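Local coordinates for protein polyketide synthase type I (Bacillus amyloliquefaciens, PDB 5KKU) that forms the N-terminal dehydratase domain of a difficidin assembly-line polyketide synthase and probably removes water from the growing, carrier-bound polyketide chain, at residues Ile55-Lys63 with Pro221-Met229; Glu184-His193 with Cys228-Thr236. All blocks are in the same frame, centred on the assembly; numbering follows the deposited sequence.

Interaction 1: Ile55-Lys63 with Pro221-Met229; sequences IELRQIIFK and PFMIDRFCM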
loop_
_atom_site.group_PDB
_atom_site.type_symbol
_atom_site.label_atom_id
_atom_site.label_comp_id
_atom_site.label_asym_id
_atom_site.label_seq_id
_atom_site.Cartn_x
_atom_site.Cartn_y
_atom_site.Cartn_z
ATOM N N ILE A 55 -7.998 -4.756 -14.629
ATOM C CA ILE A 55 -6.912 -3.852 -14.990
ATOM C C ILE A 55 -5.785 -3.854 -13.968
ATOM O O ILE A 55 -5.965 -4.267 -12.823
ATOM C CB ILE A 55 -7.421 -2.410 -15.171
ATOM C CG1 ILE A 55 -7.902 -1.842 -13.834
ATOM C CG2 ILE A 55 -8.534 -2.362 -16.207
ATOM C CD1 ILE A 55 -6.781 -1.390 -12.924
ATOM N N GLU A 56 -4.618 -3.385 -14.398
ATOM C CA GLU A 56 -3.450 -3.320 -13.535
ATOM C C GLU A 56 -2.876 -1.908 -13.529
ATOM O O GLU A 56 -3.376 -1.021 -14.221
ATOM C CB GLU A 56 -2.385 -4.318 -13.994
ATOM C CG GLU A 56 -1.740 -3.969 -15.325
ATOM C CD GLU A 56 -0.917 -5.111 -15.890
ATOM O OE1 GLU A 56 -1.229 -6.280 -15.582
ATOM O OE2 GLU A 56 0.043 -4.838 -16.642
ATOM N N LEU A 57 -1.825 -1.708 -12.743
ATOM C CA LEU A 57 -1.191 -0.437 -12.643
ATOM C C LEU A 57 0.301 -0.488 -12.861
ATOM O O LEU A 57 0.943 -1.400 -12.469
ATOM C CB LEU A 57 -1.528 0.221 -11.323
ATOM C CG LEU A 57 -2.949 0.182 -10.860
ATOM C CD1 LEU A 57 -3.068 0.527 -9.415
ATOM C CD2 LEU A 57 -3.847 1.076 -11.669
ATOM N N ARG A 58 0.851 0.509 -13.498
ATOM C CA ARG A 58 2.263 0.573 -13.737
ATOM C C ARG A 58 2.832 1.953 -13.450
ATOM O O ARG A 58 2.138 2.900 -13.483
ATOM C CB ARG A 58 2.582 0.164 -15.155
ATOM C CG ARG A 58 1.915 -1.105 -15.590
ATOM C CD ARG A 58 2.447 -1.528 -16.926
ATOM N NE ARG A 58 1.761 -2.677 -17.456
ATOM C CZ ARG A 58 1.704 -2.965 -18.741
ATOM N NH1 ARG A 58 2.291 -2.192 -19.609
ATOM N NH2 ARG A 58 1.056 -4.032 -19.145
ATOM N N GLN A 59 4.119 2.045 -13.252
ATOM C CA GLN A 59 4.807 3.287 -12.988
ATOM C C GLN A 59 4.101 4.152 -11.978
ATOM O O GLN A 59 3.933 5.303 -12.157
ATOM C CB GLN A 59 5.077 4.059 -14.263
ATOM C CG GLN A 59 5.708 3.257 -15.372
ATOM C CD GLN A 59 6.988 2.581 -14.976
ATOM O OE1 GLN A 59 7.935 3.225 -14.617
ATOM N NE2 GLN A 59 7.012 1.276 -15.041
ATOM N N ILE A 60 3.736 3.586 -10.854
ATOM C CA ILE A 60 3.125 4.312 -9.771
ATOM C C ILE A 60 4.094 5.214 -9.050
ATOM O O ILE A 60 5.177 4.842 -8.766
ATOM C CB ILE A 60 2.525 3.345 -8.777
ATOM C CG1 ILE A 60 1.554 2.444 -9.484
ATOM C CG2 ILE A 60 1.858 4.071 -7.641
ATOM C CD1 ILE A 60 0.992 1.368 -8.631
ATOM N N ILE A 61 3.682 6.408 -8.743
ATOM C CA ILE A 61 4.483 7.296 -7.954
ATOM C C ILE A 61 3.670 7.864 -6.829
ATOM O O ILE A 61 2.691 8.447 -7.071
ATOM C CB ILE A 61 5.021 8.465 -8.767
ATOM C CG1 ILE A 61 5.730 7.998 -9.998
ATOM C CG2 ILE A 61 5.951 9.309 -7.938
ATOM C CD1 ILE A 61 6.082 9.101 -10.964
ATOM N N PHE A 62 4.122 7.696 -5.615
ATOM C CA PHE A 62 3.448 8.217 -4.473
ATOM C C PHE A 62 4.032 9.563 -4.111
ATOM O O PHE A 62 5.202 9.711 -3.918
ATOM C CB PHE A 62 3.548 7.267 -3.285
ATOM C CG PHE A 62 2.958 5.916 -3.506
ATOM C CD1 PHE A 62 1.631 5.750 -3.678
ATOM C CD2 PHE A 62 3.731 4.824 -3.459
ATOM C CE1 PHE A 62 1.095 4.519 -3.856
ATOM C CE2 PHE A 62 3.207 3.596 -3.636
ATOM C CZ PHE A 62 1.886 3.441 -3.838
ATOM N N LYS A 63 3.190 10.562 -4.047
ATOM C CA LYS A 63 3.639 11.912 -3.841
ATOM C C LYS A 63 3.340 13.054 -2.893
ATOM O O LYS A 63 4.191 13.857 -2.639
ATOM C CB LYS A 63 3.127 12.821 -4.926
ATOM C CG LYS A 63 3.418 12.305 -6.316
ATOM C CD LYS A 63 3.243 13.334 -7.408
ATOM C CE LYS A 63 3.096 12.685 -8.751
ATOM N NZ LYS A 63 2.523 13.514 -9.823
ATOM N N PRO A 221 6.967 4.045 1.177
ATOM C CA PRO A 221 6.745 3.770 -0.237
ATOM C C PRO A 221 6.822 4.979 -1.189
ATOM O O PRO A 221 6.358 6.035 -0.885
ATOM C CB PRO A 221 5.352 3.233 -0.260
ATOM C CG PRO A 221 5.240 2.512 0.969
ATOM C CD PRO A 221 5.752 3.460 1.913
ATOM N N PHE A 222 7.446 4.744 -2.327
ATOM C CA PHE A 222 7.749 5.741 -3.280
ATOM C C PHE A 222 7.699 5.580 -4.795
ATOM O O PHE A 222 7.710 6.541 -5.484
ATOM C CB PHE A 222 9.231 6.044 -3.222
ATOM C CG PHE A 222 9.657 7.137 -4.132
ATOM C CD1 PHE A 222 8.911 8.256 -4.267
ATOM C CD2 PHE A 222 10.781 7.025 -4.866
ATOM C CE1 PHE A 222 9.284 9.242 -5.115
ATOM C CE2 PHE A 222 11.181 8.019 -5.723
ATOM C CZ PHE A 222 10.432 9.133 -5.835
ATOM N N MET A 223 7.689 4.351 -5.279
ATOM C CA MET A 223 7.362 4.053 -6.670
ATOM C C MET A 223 6.918 2.613 -6.898
ATOM O O MET A 223 7.250 1.716 -6.124
ATOM C CB MET A 223 8.597 4.343 -7.528
ATOM C CG MET A 223 8.977 5.813 -7.623
ATOM S SD MET A 223 10.485 6.081 -8.573
ATOM C CE MET A 223 9.900 5.738 -10.229
ATOM N N ILE A 224 6.105 2.260 -7.845
ATOM C CA ILE A 224 5.849 0.838 -7.983
ATOM C C ILE A 224 5.866 0.578 -9.457
ATOM O O ILE A 224 5.176 1.233 -10.144
ATOM C CB ILE A 224 4.502 0.367 -7.355
ATOM C CG1 ILE A 224 4.555 0.336 -5.843
ATOM C CG2 ILE A 224 4.100 -1.011 -7.830
ATOM C CD1 ILE A 224 3.237 0.070 -5.170
ATOM N N ASP A 225 6.665 -0.328 -9.943
ATOM C CA ASP A 225 6.729 -0.533 -11.378
ATOM C C ASP A 225 5.462 -1.154 -11.899
ATOM O O ASP A 225 4.917 -0.720 -12.854
ATOM C CB ASP A 225 7.940 -1.328 -11.798
ATOM C CG ASP A 225 9.119 -0.474 -12.090
ATOM O OD1 ASP A 225 9.094 0.729 -11.834
ATOM O OD2 ASP A 225 10.117 -0.978 -12.571
ATOM N N ARG A 226 4.982 -2.187 -11.229
ATOM C CA ARG A 226 3.737 -2.809 -11.563
ATOM C C ARG A 226 3.032 -3.401 -10.372
ATOM O O ARG A 226 3.655 -4.026 -9.559
ATOM C CB ARG A 226 3.894 -3.856 -12.665
ATOM C CG ARG A 226 2.596 -4.526 -13.025
ATOM C CD ARG A 226 2.651 -5.436 -14.229
ATOM N NE ARG A 226 2.880 -6.793 -13.801
ATOM C CZ ARG A 226 1.958 -7.716 -13.747
ATOM N NH1 ARG A 226 0.744 -7.467 -14.154
ATOM N NH2 ARG A 226 2.277 -8.886 -13.317
ATOM N N PHE A 227 1.737 -3.194 -10.283
ATOM C CA PHE A 227 0.891 -3.866 -9.338
ATOM C C PHE A 227 -0.338 -4.390 -10.036
ATOM O O PHE A 227 -0.920 -3.719 -10.822
ATOM C CB PHE A 227 0.494 -2.965 -8.175
ATOM C CG PHE A 227 -0.148 -3.682 -7.056
ATOM C CD1 PHE A 227 -1.473 -3.895 -7.056
ATOM C CD2 PHE A 227 0.595 -4.141 -5.977
ATOM C CE1 PHE A 227 -2.075 -4.576 -6.034
ATOM C CE2 PHE A 227 -0.010 -4.807 -4.942
ATOM C CZ PHE A 227 -1.349 -5.030 -4.980
ATOM N N CYS A 228 -0.728 -5.603 -9.759
ATOM C CA CYS A 228 -1.818 -6.207 -10.459
ATOM C C CYS A 228 -2.629 -7.121 -9.558
ATOM O O CYS A 228 -2.085 -8.015 -9.000
ATOM C CB CYS A 228 -1.269 -6.957 -11.663
ATOM S SG CYS A 228 -2.449 -7.764 -12.708
ATOM N N MET A 229 -3.856 -7.043 -9.280
ATOM C CA MET A 229 -4.864 -7.826 -8.561
ATOM C C MET A 229 -5.403 -8.943 -9.437
ATOM O O MET A 229 -5.922 -8.689 -10.523
ATOM C CB MET A 229 -6.021 -6.943 -8.083
ATOM C CG MET A 229 -5.648 -5.915 -7.028
ATOM S SD MET A 229 -4.989 -6.666 -5.523
ATOM C CE MET A 229 -6.436 -7.519 -4.898
#
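At the edge of the F62 ring sits I224 CD1, 3.8 Å from F62 CE2; F222 N also meets that edge, P221 C approaches obliquely, and the CG2 methyl of I60 lies on one face. The F222 ring has M223 CG over one face. At the other end, the guanidinium of R226 meets E56 at its edge: R226 NH1 lies 2.7 Å from E56 OE1 in a salt bridge whose hydrogen bond is weak, the N-H...O angle being only 120°. R58 grips the other carboxylate oxygen side-on, NE and NH2 both donating to E56 OE2, so one acid is shared by two arginines; R226 is also paired with E275 and E277. E56 CG stands between its own N and carbonyl carbon (chi1 69°), and the extended chain carries the acid to both.

Antiparallel bonds pair L57 with F227 both ways (L57 N to F227 O, 2.9 Å). At Q59 the chain turns in a G1 bulge, where Q59 and I60 both face I224. Branched I60 and I224 lie side by side, CB to CB 3.8 Å, filling the buried face.

The pairing joins the predicted N- and C-terminal hotdog folds: strand 107-116 flanks 55-62, strand 272-283 flanks 219-229, and helix 37-49 packs against L57, I224 and F227.

Interaction 2: Glu184-His193 with Cys228-Thr236; sequences EGFREKFKAH and CMYQPFPKT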
loop_
_atom_site.group_PDB
_atom_site.type_symbol
_atom_site.label_atom_id
_atom_site.label_comp_id
_atom_site.label_asym_id
_atom_site.label_seq_id
_atom_site.Cartn_x
_atom_site.Cartn_y
_atom_site.Cartn_z
ATOM N N GLU A 184 -12.121 -6.812 9.150
ATOM C CA GLU A 184 -12.592 -7.927 8.383
ATOM C C GLU A 184 -13.959 -7.680 7.806
ATOM O O GLU A 184 -14.257 -8.144 6.747
ATOM C CB GLU A 184 -12.544 -9.194 9.216
ATOM C CG GLU A 184 -13.341 -10.327 8.671
ATOM C CD GLU A 184 -12.961 -10.686 7.266
ATOM O OE1 GLU A 184 -11.790 -10.598 6.934
ATOM O OE2 GLU A 184 -13.860 -11.012 6.498
ATOM N N GLY A 185 -14.778 -6.911 8.498
ATOM C CA GLY A 185 -16.107 -6.619 8.048
ATOM C C GLY A 185 -16.163 -5.794 6.776
ATOM O O GLY A 185 -17.167 -5.728 6.169
ATOM N N PHE A 186 -15.056 -5.181 6.388
ATOM C CA PHE A 186 -15.024 -4.365 5.213
ATOM C C PHE A 186 -14.341 -5.023 4.004
ATOM O O PHE A 186 -14.318 -4.495 2.935
ATOM C CB PHE A 186 -14.333 -3.062 5.528
ATOM C CG PHE A 186 -15.073 -2.172 6.488
ATOM C CD1 PHE A 186 -16.015 -1.287 6.047
ATOM C CD2 PHE A 186 -14.780 -2.197 7.818
ATOM C CE1 PHE A 186 -16.665 -0.473 6.912
ATOM C CE2 PHE A 186 -15.398 -1.370 8.699
ATOM C CZ PHE A 186 -16.357 -0.512 8.249
ATOM N N ARG A 187 -13.669 -6.134 4.307
ATOM C CA ARG A 187 -12.879 -6.888 3.343
ATOM C C ARG A 187 -13.687 -7.112 2.099
ATOM O O ARG A 187 -13.160 -7.165 0.988
ATOM C CB ARG A 187 -12.445 -8.229 3.938
ATOM C CG ARG A 187 -11.556 -9.056 3.023
ATOM C CD ARG A 187 -11.018 -10.285 3.738
ATOM N NE ARG A 187 -12.088 -11.186 4.157
ATOM C CZ ARG A 187 -12.801 -11.936 3.324
ATOM N NH1 ARG A 187 -12.561 -11.895 2.020
ATOM N NH2 ARG A 187 -13.756 -12.727 3.793
ATOM N N GLU A 188 -14.954 -7.274 2.133
ATOM C CA GLU A 188 -15.494 -7.432 0.841
ATOM C C GLU A 188 -15.957 -6.090 0.333
ATOM O O GLU A 188 -16.441 -6.034 -0.730
ATOM C CB GLU A 188 -16.565 -8.515 0.834
ATOM C CG GLU A 188 -15.950 -9.880 1.067
ATOM C CD GLU A 188 -16.921 -11.027 1.127
ATOM O OE1 GLU A 188 -18.077 -10.828 1.384
ATOM O OE2 GLU A 188 -16.516 -12.154 0.924
ATOM N N LYS A 189 -15.770 -5.000 1.067
ATOM C CA LYS A 189 -16.327 -3.795 0.508
ATOM C C LYS A 189 -15.280 -3.115 -0.315
ATOM O O LYS A 189 -15.557 -2.316 -1.149
ATOM C CB LYS A 189 -16.878 -2.890 1.587
ATOM C CG LYS A 189 -18.152 -3.419 2.192
ATOM C CD LYS A 189 -19.308 -3.180 1.268
ATOM C CE LYS A 189 -20.571 -3.874 1.704
ATOM N NZ LYS A 189 -20.653 -4.045 3.157
ATOM N N PHE A 190 -14.038 -3.507 -0.075
ATOM C CA PHE A 190 -12.893 -3.039 -0.808
ATOM C C PHE A 190 -12.628 -3.928 -2.012
ATOM O O PHE A 190 -13.076 -5.048 -2.074
ATOM C CB PHE A 190 -11.666 -2.993 0.104
ATOM C CG PHE A 190 -11.706 -1.904 1.128
ATOM C CD1 PHE A 190 -11.541 -0.603 0.774
ATOM C CD2 PHE A 190 -11.903 -2.193 2.461
ATOM C CE1 PHE A 190 -11.564 0.398 1.712
ATOM C CE2 PHE A 190 -11.935 -1.200 3.396
ATOM C CZ PHE A 190 -11.779 0.101 3.021
ATOM N N LYS A 191 -11.939 -3.429 -3.011
ATOM C CA LYS A 191 -11.385 -4.240 -4.054
ATOM C C LYS A 191 -10.073 -4.863 -3.595
ATOM O O LYS A 191 -9.780 -5.992 -3.912
ATOM C CB LYS A 191 -11.070 -3.406 -5.267
ATOM C CG LYS A 191 -12.242 -3.008 -6.118
ATOM C CD LYS A 191 -12.881 -4.189 -6.786
ATOM C CE LYS A 191 -14.269 -3.863 -7.248
ATOM N NZ LYS A 191 -14.659 -4.537 -8.494
ATOM N N ALA A 192 -9.303 -4.127 -2.811
ATOM C CA ALA A 192 -8.082 -4.612 -2.212
ATOM C C ALA A 192 -8.072 -3.826 -0.920
ATOM O O ALA A 192 -8.140 -2.642 -0.915
ATOM C CB ALA A 192 -6.912 -4.475 -3.134
ATOM N N HIS A 193 -8.049 -4.514 0.199
ATOM C CA HIS A 193 -8.180 -3.943 1.501
ATOM C C HIS A 193 -6.872 -3.213 1.760
ATOM O O HIS A 193 -5.826 -3.800 1.712
ATOM C CB HIS A 193 -8.411 -5.029 2.555
ATOM C CG HIS A 193 -9.068 -4.576 3.825
ATOM N ND1 HIS A 193 -8.490 -3.704 4.706
ATOM C CD2 HIS A 193 -10.233 -4.944 4.390
ATOM C CE1 HIS A 193 -9.279 -3.535 5.741
ATOM N NE2 HIS A 193 -10.351 -4.259 5.562
ATOM N N CYS A 228 -0.728 -5.603 -9.759
ATOM C CA CYS A 228 -1.818 -6.207 -10.459
ATOM C C CYS A 228 -2.629 -7.121 -9.558
ATOM O O CYS A 228 -2.085 -8.015 -9.000
ATOM C CB CYS A 228 -1.269 -6.957 -11.663
ATOM S SG CYS A 228 -2.449 -7.764 -12.708
ATOM N N MET A 229 -3.856 -7.043 -9.280
ATOM C CA MET A 229 -4.864 -7.826 -8.561
ATOM C C MET A 229 -5.403 -8.943 -9.437
ATOM O O MET A 229 -5.922 -8.689 -10.523
ATOM C CB MET A 229 -6.021 -6.943 -8.083
ATOM C CG MET A 229 -5.648 -5.915 -7.028
ATOM S SD MET A 229 -4.989 -6.666 -5.523
ATOM C CE MET A 229 -6.436 -7.519 -4.898
ATOM N N TYR A 230 -5.240 -10.186 -9.101
ATOM C CA TYR A 230 -5.833 -11.124 -10.001
ATOM C C TYR A 230 -7.112 -11.670 -9.412
ATOM O O TYR A 230 -8.007 -12.026 -10.107
ATOM C CB TYR A 230 -4.880 -12.209 -10.374
ATOM C CG TYR A 230 -3.720 -11.764 -11.145
ATOM C CD1 TYR A 230 -3.760 -11.659 -12.516
ATOM C CD2 TYR A 230 -2.554 -11.465 -10.517
ATOM C CE1 TYR A 230 -2.660 -11.274 -13.226
ATOM C CE2 TYR A 230 -1.461 -11.089 -11.216
ATOM C CZ TYR A 230 -1.516 -10.999 -12.554
ATOM O OH TYR A 230 -0.409 -10.597 -13.168
ATOM N N GLN A 231 -7.202 -11.647 -8.103
ATOM C CA GLN A 231 -8.322 -12.192 -7.390
ATOM C C GLN A 231 -8.554 -11.387 -6.124
ATOM O O GLN A 231 -7.658 -10.751 -5.636
ATOM C CB GLN A 231 -8.042 -13.629 -7.031
ATOM C CG GLN A 231 -9.118 -14.608 -7.417
ATOM C CD GLN A 231 -9.124 -14.989 -8.875
ATOM O OE1 GLN A 231 -8.114 -14.926 -9.535
ATOM N NE2 GLN A 231 -10.270 -15.396 -9.364
ATOM N N PRO A 232 -9.751 -11.408 -5.582
ATOM C CA PRO A 232 -10.027 -10.687 -4.345
ATOM C C PRO A 232 -9.420 -11.339 -3.132
ATOM O O PRO A 232 -9.300 -12.519 -3.107
ATOM C CB PRO A 232 -11.533 -10.719 -4.256
ATOM C CG PRO A 232 -11.920 -11.888 -5.052
ATOM C CD PRO A 232 -10.948 -12.005 -6.150
ATOM N N PHE A 233 -8.984 -10.563 -2.178
ATOM C CA PHE A 233 -8.395 -11.101 -0.989
ATOM C C PHE A 233 -9.345 -11.947 -0.137
ATOM O O PHE A 233 -10.439 -11.590 0.075
ATOM C CB PHE A 233 -7.863 -9.954 -0.142
ATOM C CG PHE A 233 -6.681 -9.237 -0.714
ATOM C CD1 PHE A 233 -5.756 -9.884 -1.458
ATOM C CD2 PHE A 233 -6.486 -7.904 -0.446
ATOM C CE1 PHE A 233 -4.663 -9.215 -1.939
ATOM C CE2 PHE A 233 -5.398 -7.233 -0.925
ATOM C CZ PHE A 233 -4.485 -7.888 -1.679
ATOM N N PRO A 234 -8.865 -13.037 0.409
ATOM C CA PRO A 234 -9.637 -13.798 1.380
ATOM C C PRO A 234 -9.351 -13.326 2.771
ATOM O O PRO A 234 -8.708 -12.332 2.882
ATOM C CB PRO A 234 -9.113 -15.196 1.193
ATOM C CG PRO A 234 -7.751 -14.984 0.737
ATOM C CD PRO A 234 -7.826 -13.852 -0.192
ATOM N N LYS A 235 -9.809 -14.015 3.791
ATOM C CA LYS A 235 -9.606 -13.616 5.148
ATOM C C LYS A 235 -8.151 -13.576 5.555
ATOM O O LYS A 235 -7.742 -12.720 6.256
ATOM C CB LYS A 235 -10.372 -14.530 6.058
ATOM C CG LYS A 235 -11.839 -14.219 6.143
ATOM C CD LYS A 235 -12.563 -15.158 7.065
ATOM C CE LYS A 235 -14.057 -14.930 6.977
ATOM N NZ LYS A 235 -14.890 -16.008 7.573
ATOM N N THR A 236 -7.369 -14.538 5.130
ATOM C CA THR A 236 -5.959 -14.512 5.409
ATOM C C THR A 236 -5.187 -14.561 4.115
ATOM O O THR A 236 -5.481 -15.331 3.278
ATOM C CB THR A 236 -5.508 -15.723 6.248
ATOM O OG1 THR A 236 -6.236 -15.808 7.459
ATOM C CG2 THR A 236 -4.042 -15.681 6.541
#
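Within the predicted C-terminal hotdog fold, the loop between helices 181-184 and 194-200 rests on the chain leaving strand 219-229, and R187 makes the main polar link. Its NH1 donates to the backbone oxygen of F233, 2.9 Å away at a bent 131°, with the acceptor 20° out of the guanidinium plane. One face of that plane is laid against the backbone of P234 and K235: K235 N sits over its centre, 3.6 Å above. Arginine suits the place because its flat end can pack on a peptide while its rim makes bonds.

E184 holds the group from the edge. R187 NE donates to the syn lone pair of E184 OE1 at 2.9 Å, almost exactly in plane, and weaker bonds reach E184 OE2. A type I turn from E184 to R187 brings the two together, and R187 reaches its partners with CG opposite the backbone N (chi1 -177°) and a bend at chi3. The aliphatic chain of K235 crosses both at about a right angle, its CG 3.4 Å from R187 NH2.

Further along, the loop reaches the N-terminus of helix 194-200, where H193 is the N-cap: its ND1 bonds A195 N, while NE2 bonds A183 O. The predicted proton donor D198 lies on this helix, its side chain about 8 Å from that of H193.

Just before the cap the contact turns apolar. A192 CB lies 3.6 Å from M229 CE and 3.8 Å from F233 CE2; alanine is small enough to let both approach. M229, bent at chi2 and chi3, sets its methyl over one face of the F233 ring, 3.7 Å above the plane, while H193 N comes to that ring's edge and F196 meets it edge-to-face.

From the N terminus, the chain first lays down strand 55-62 in the predicted N-terminal hotdog fold, crosses into the C-terminal one, and passes through loop 184-193 before helix 194-200. Strand 219-229 then returns to 55-62, so interaction 1 closes a long loop with 157 residues between its segments. The end of the same strand leads into 228-236, where interaction 2 closes a shorter one of 34 residues back to 184-193. The segments alternate, so the two closures cross, and C228 and M229 belong to both. Interaction 1 joins the two predicted hotdog folds, whereas interaction 2 ties the end of the shared strand to the loop leading into helix 194-200; the centres of the two interactions are about 18 Å apart.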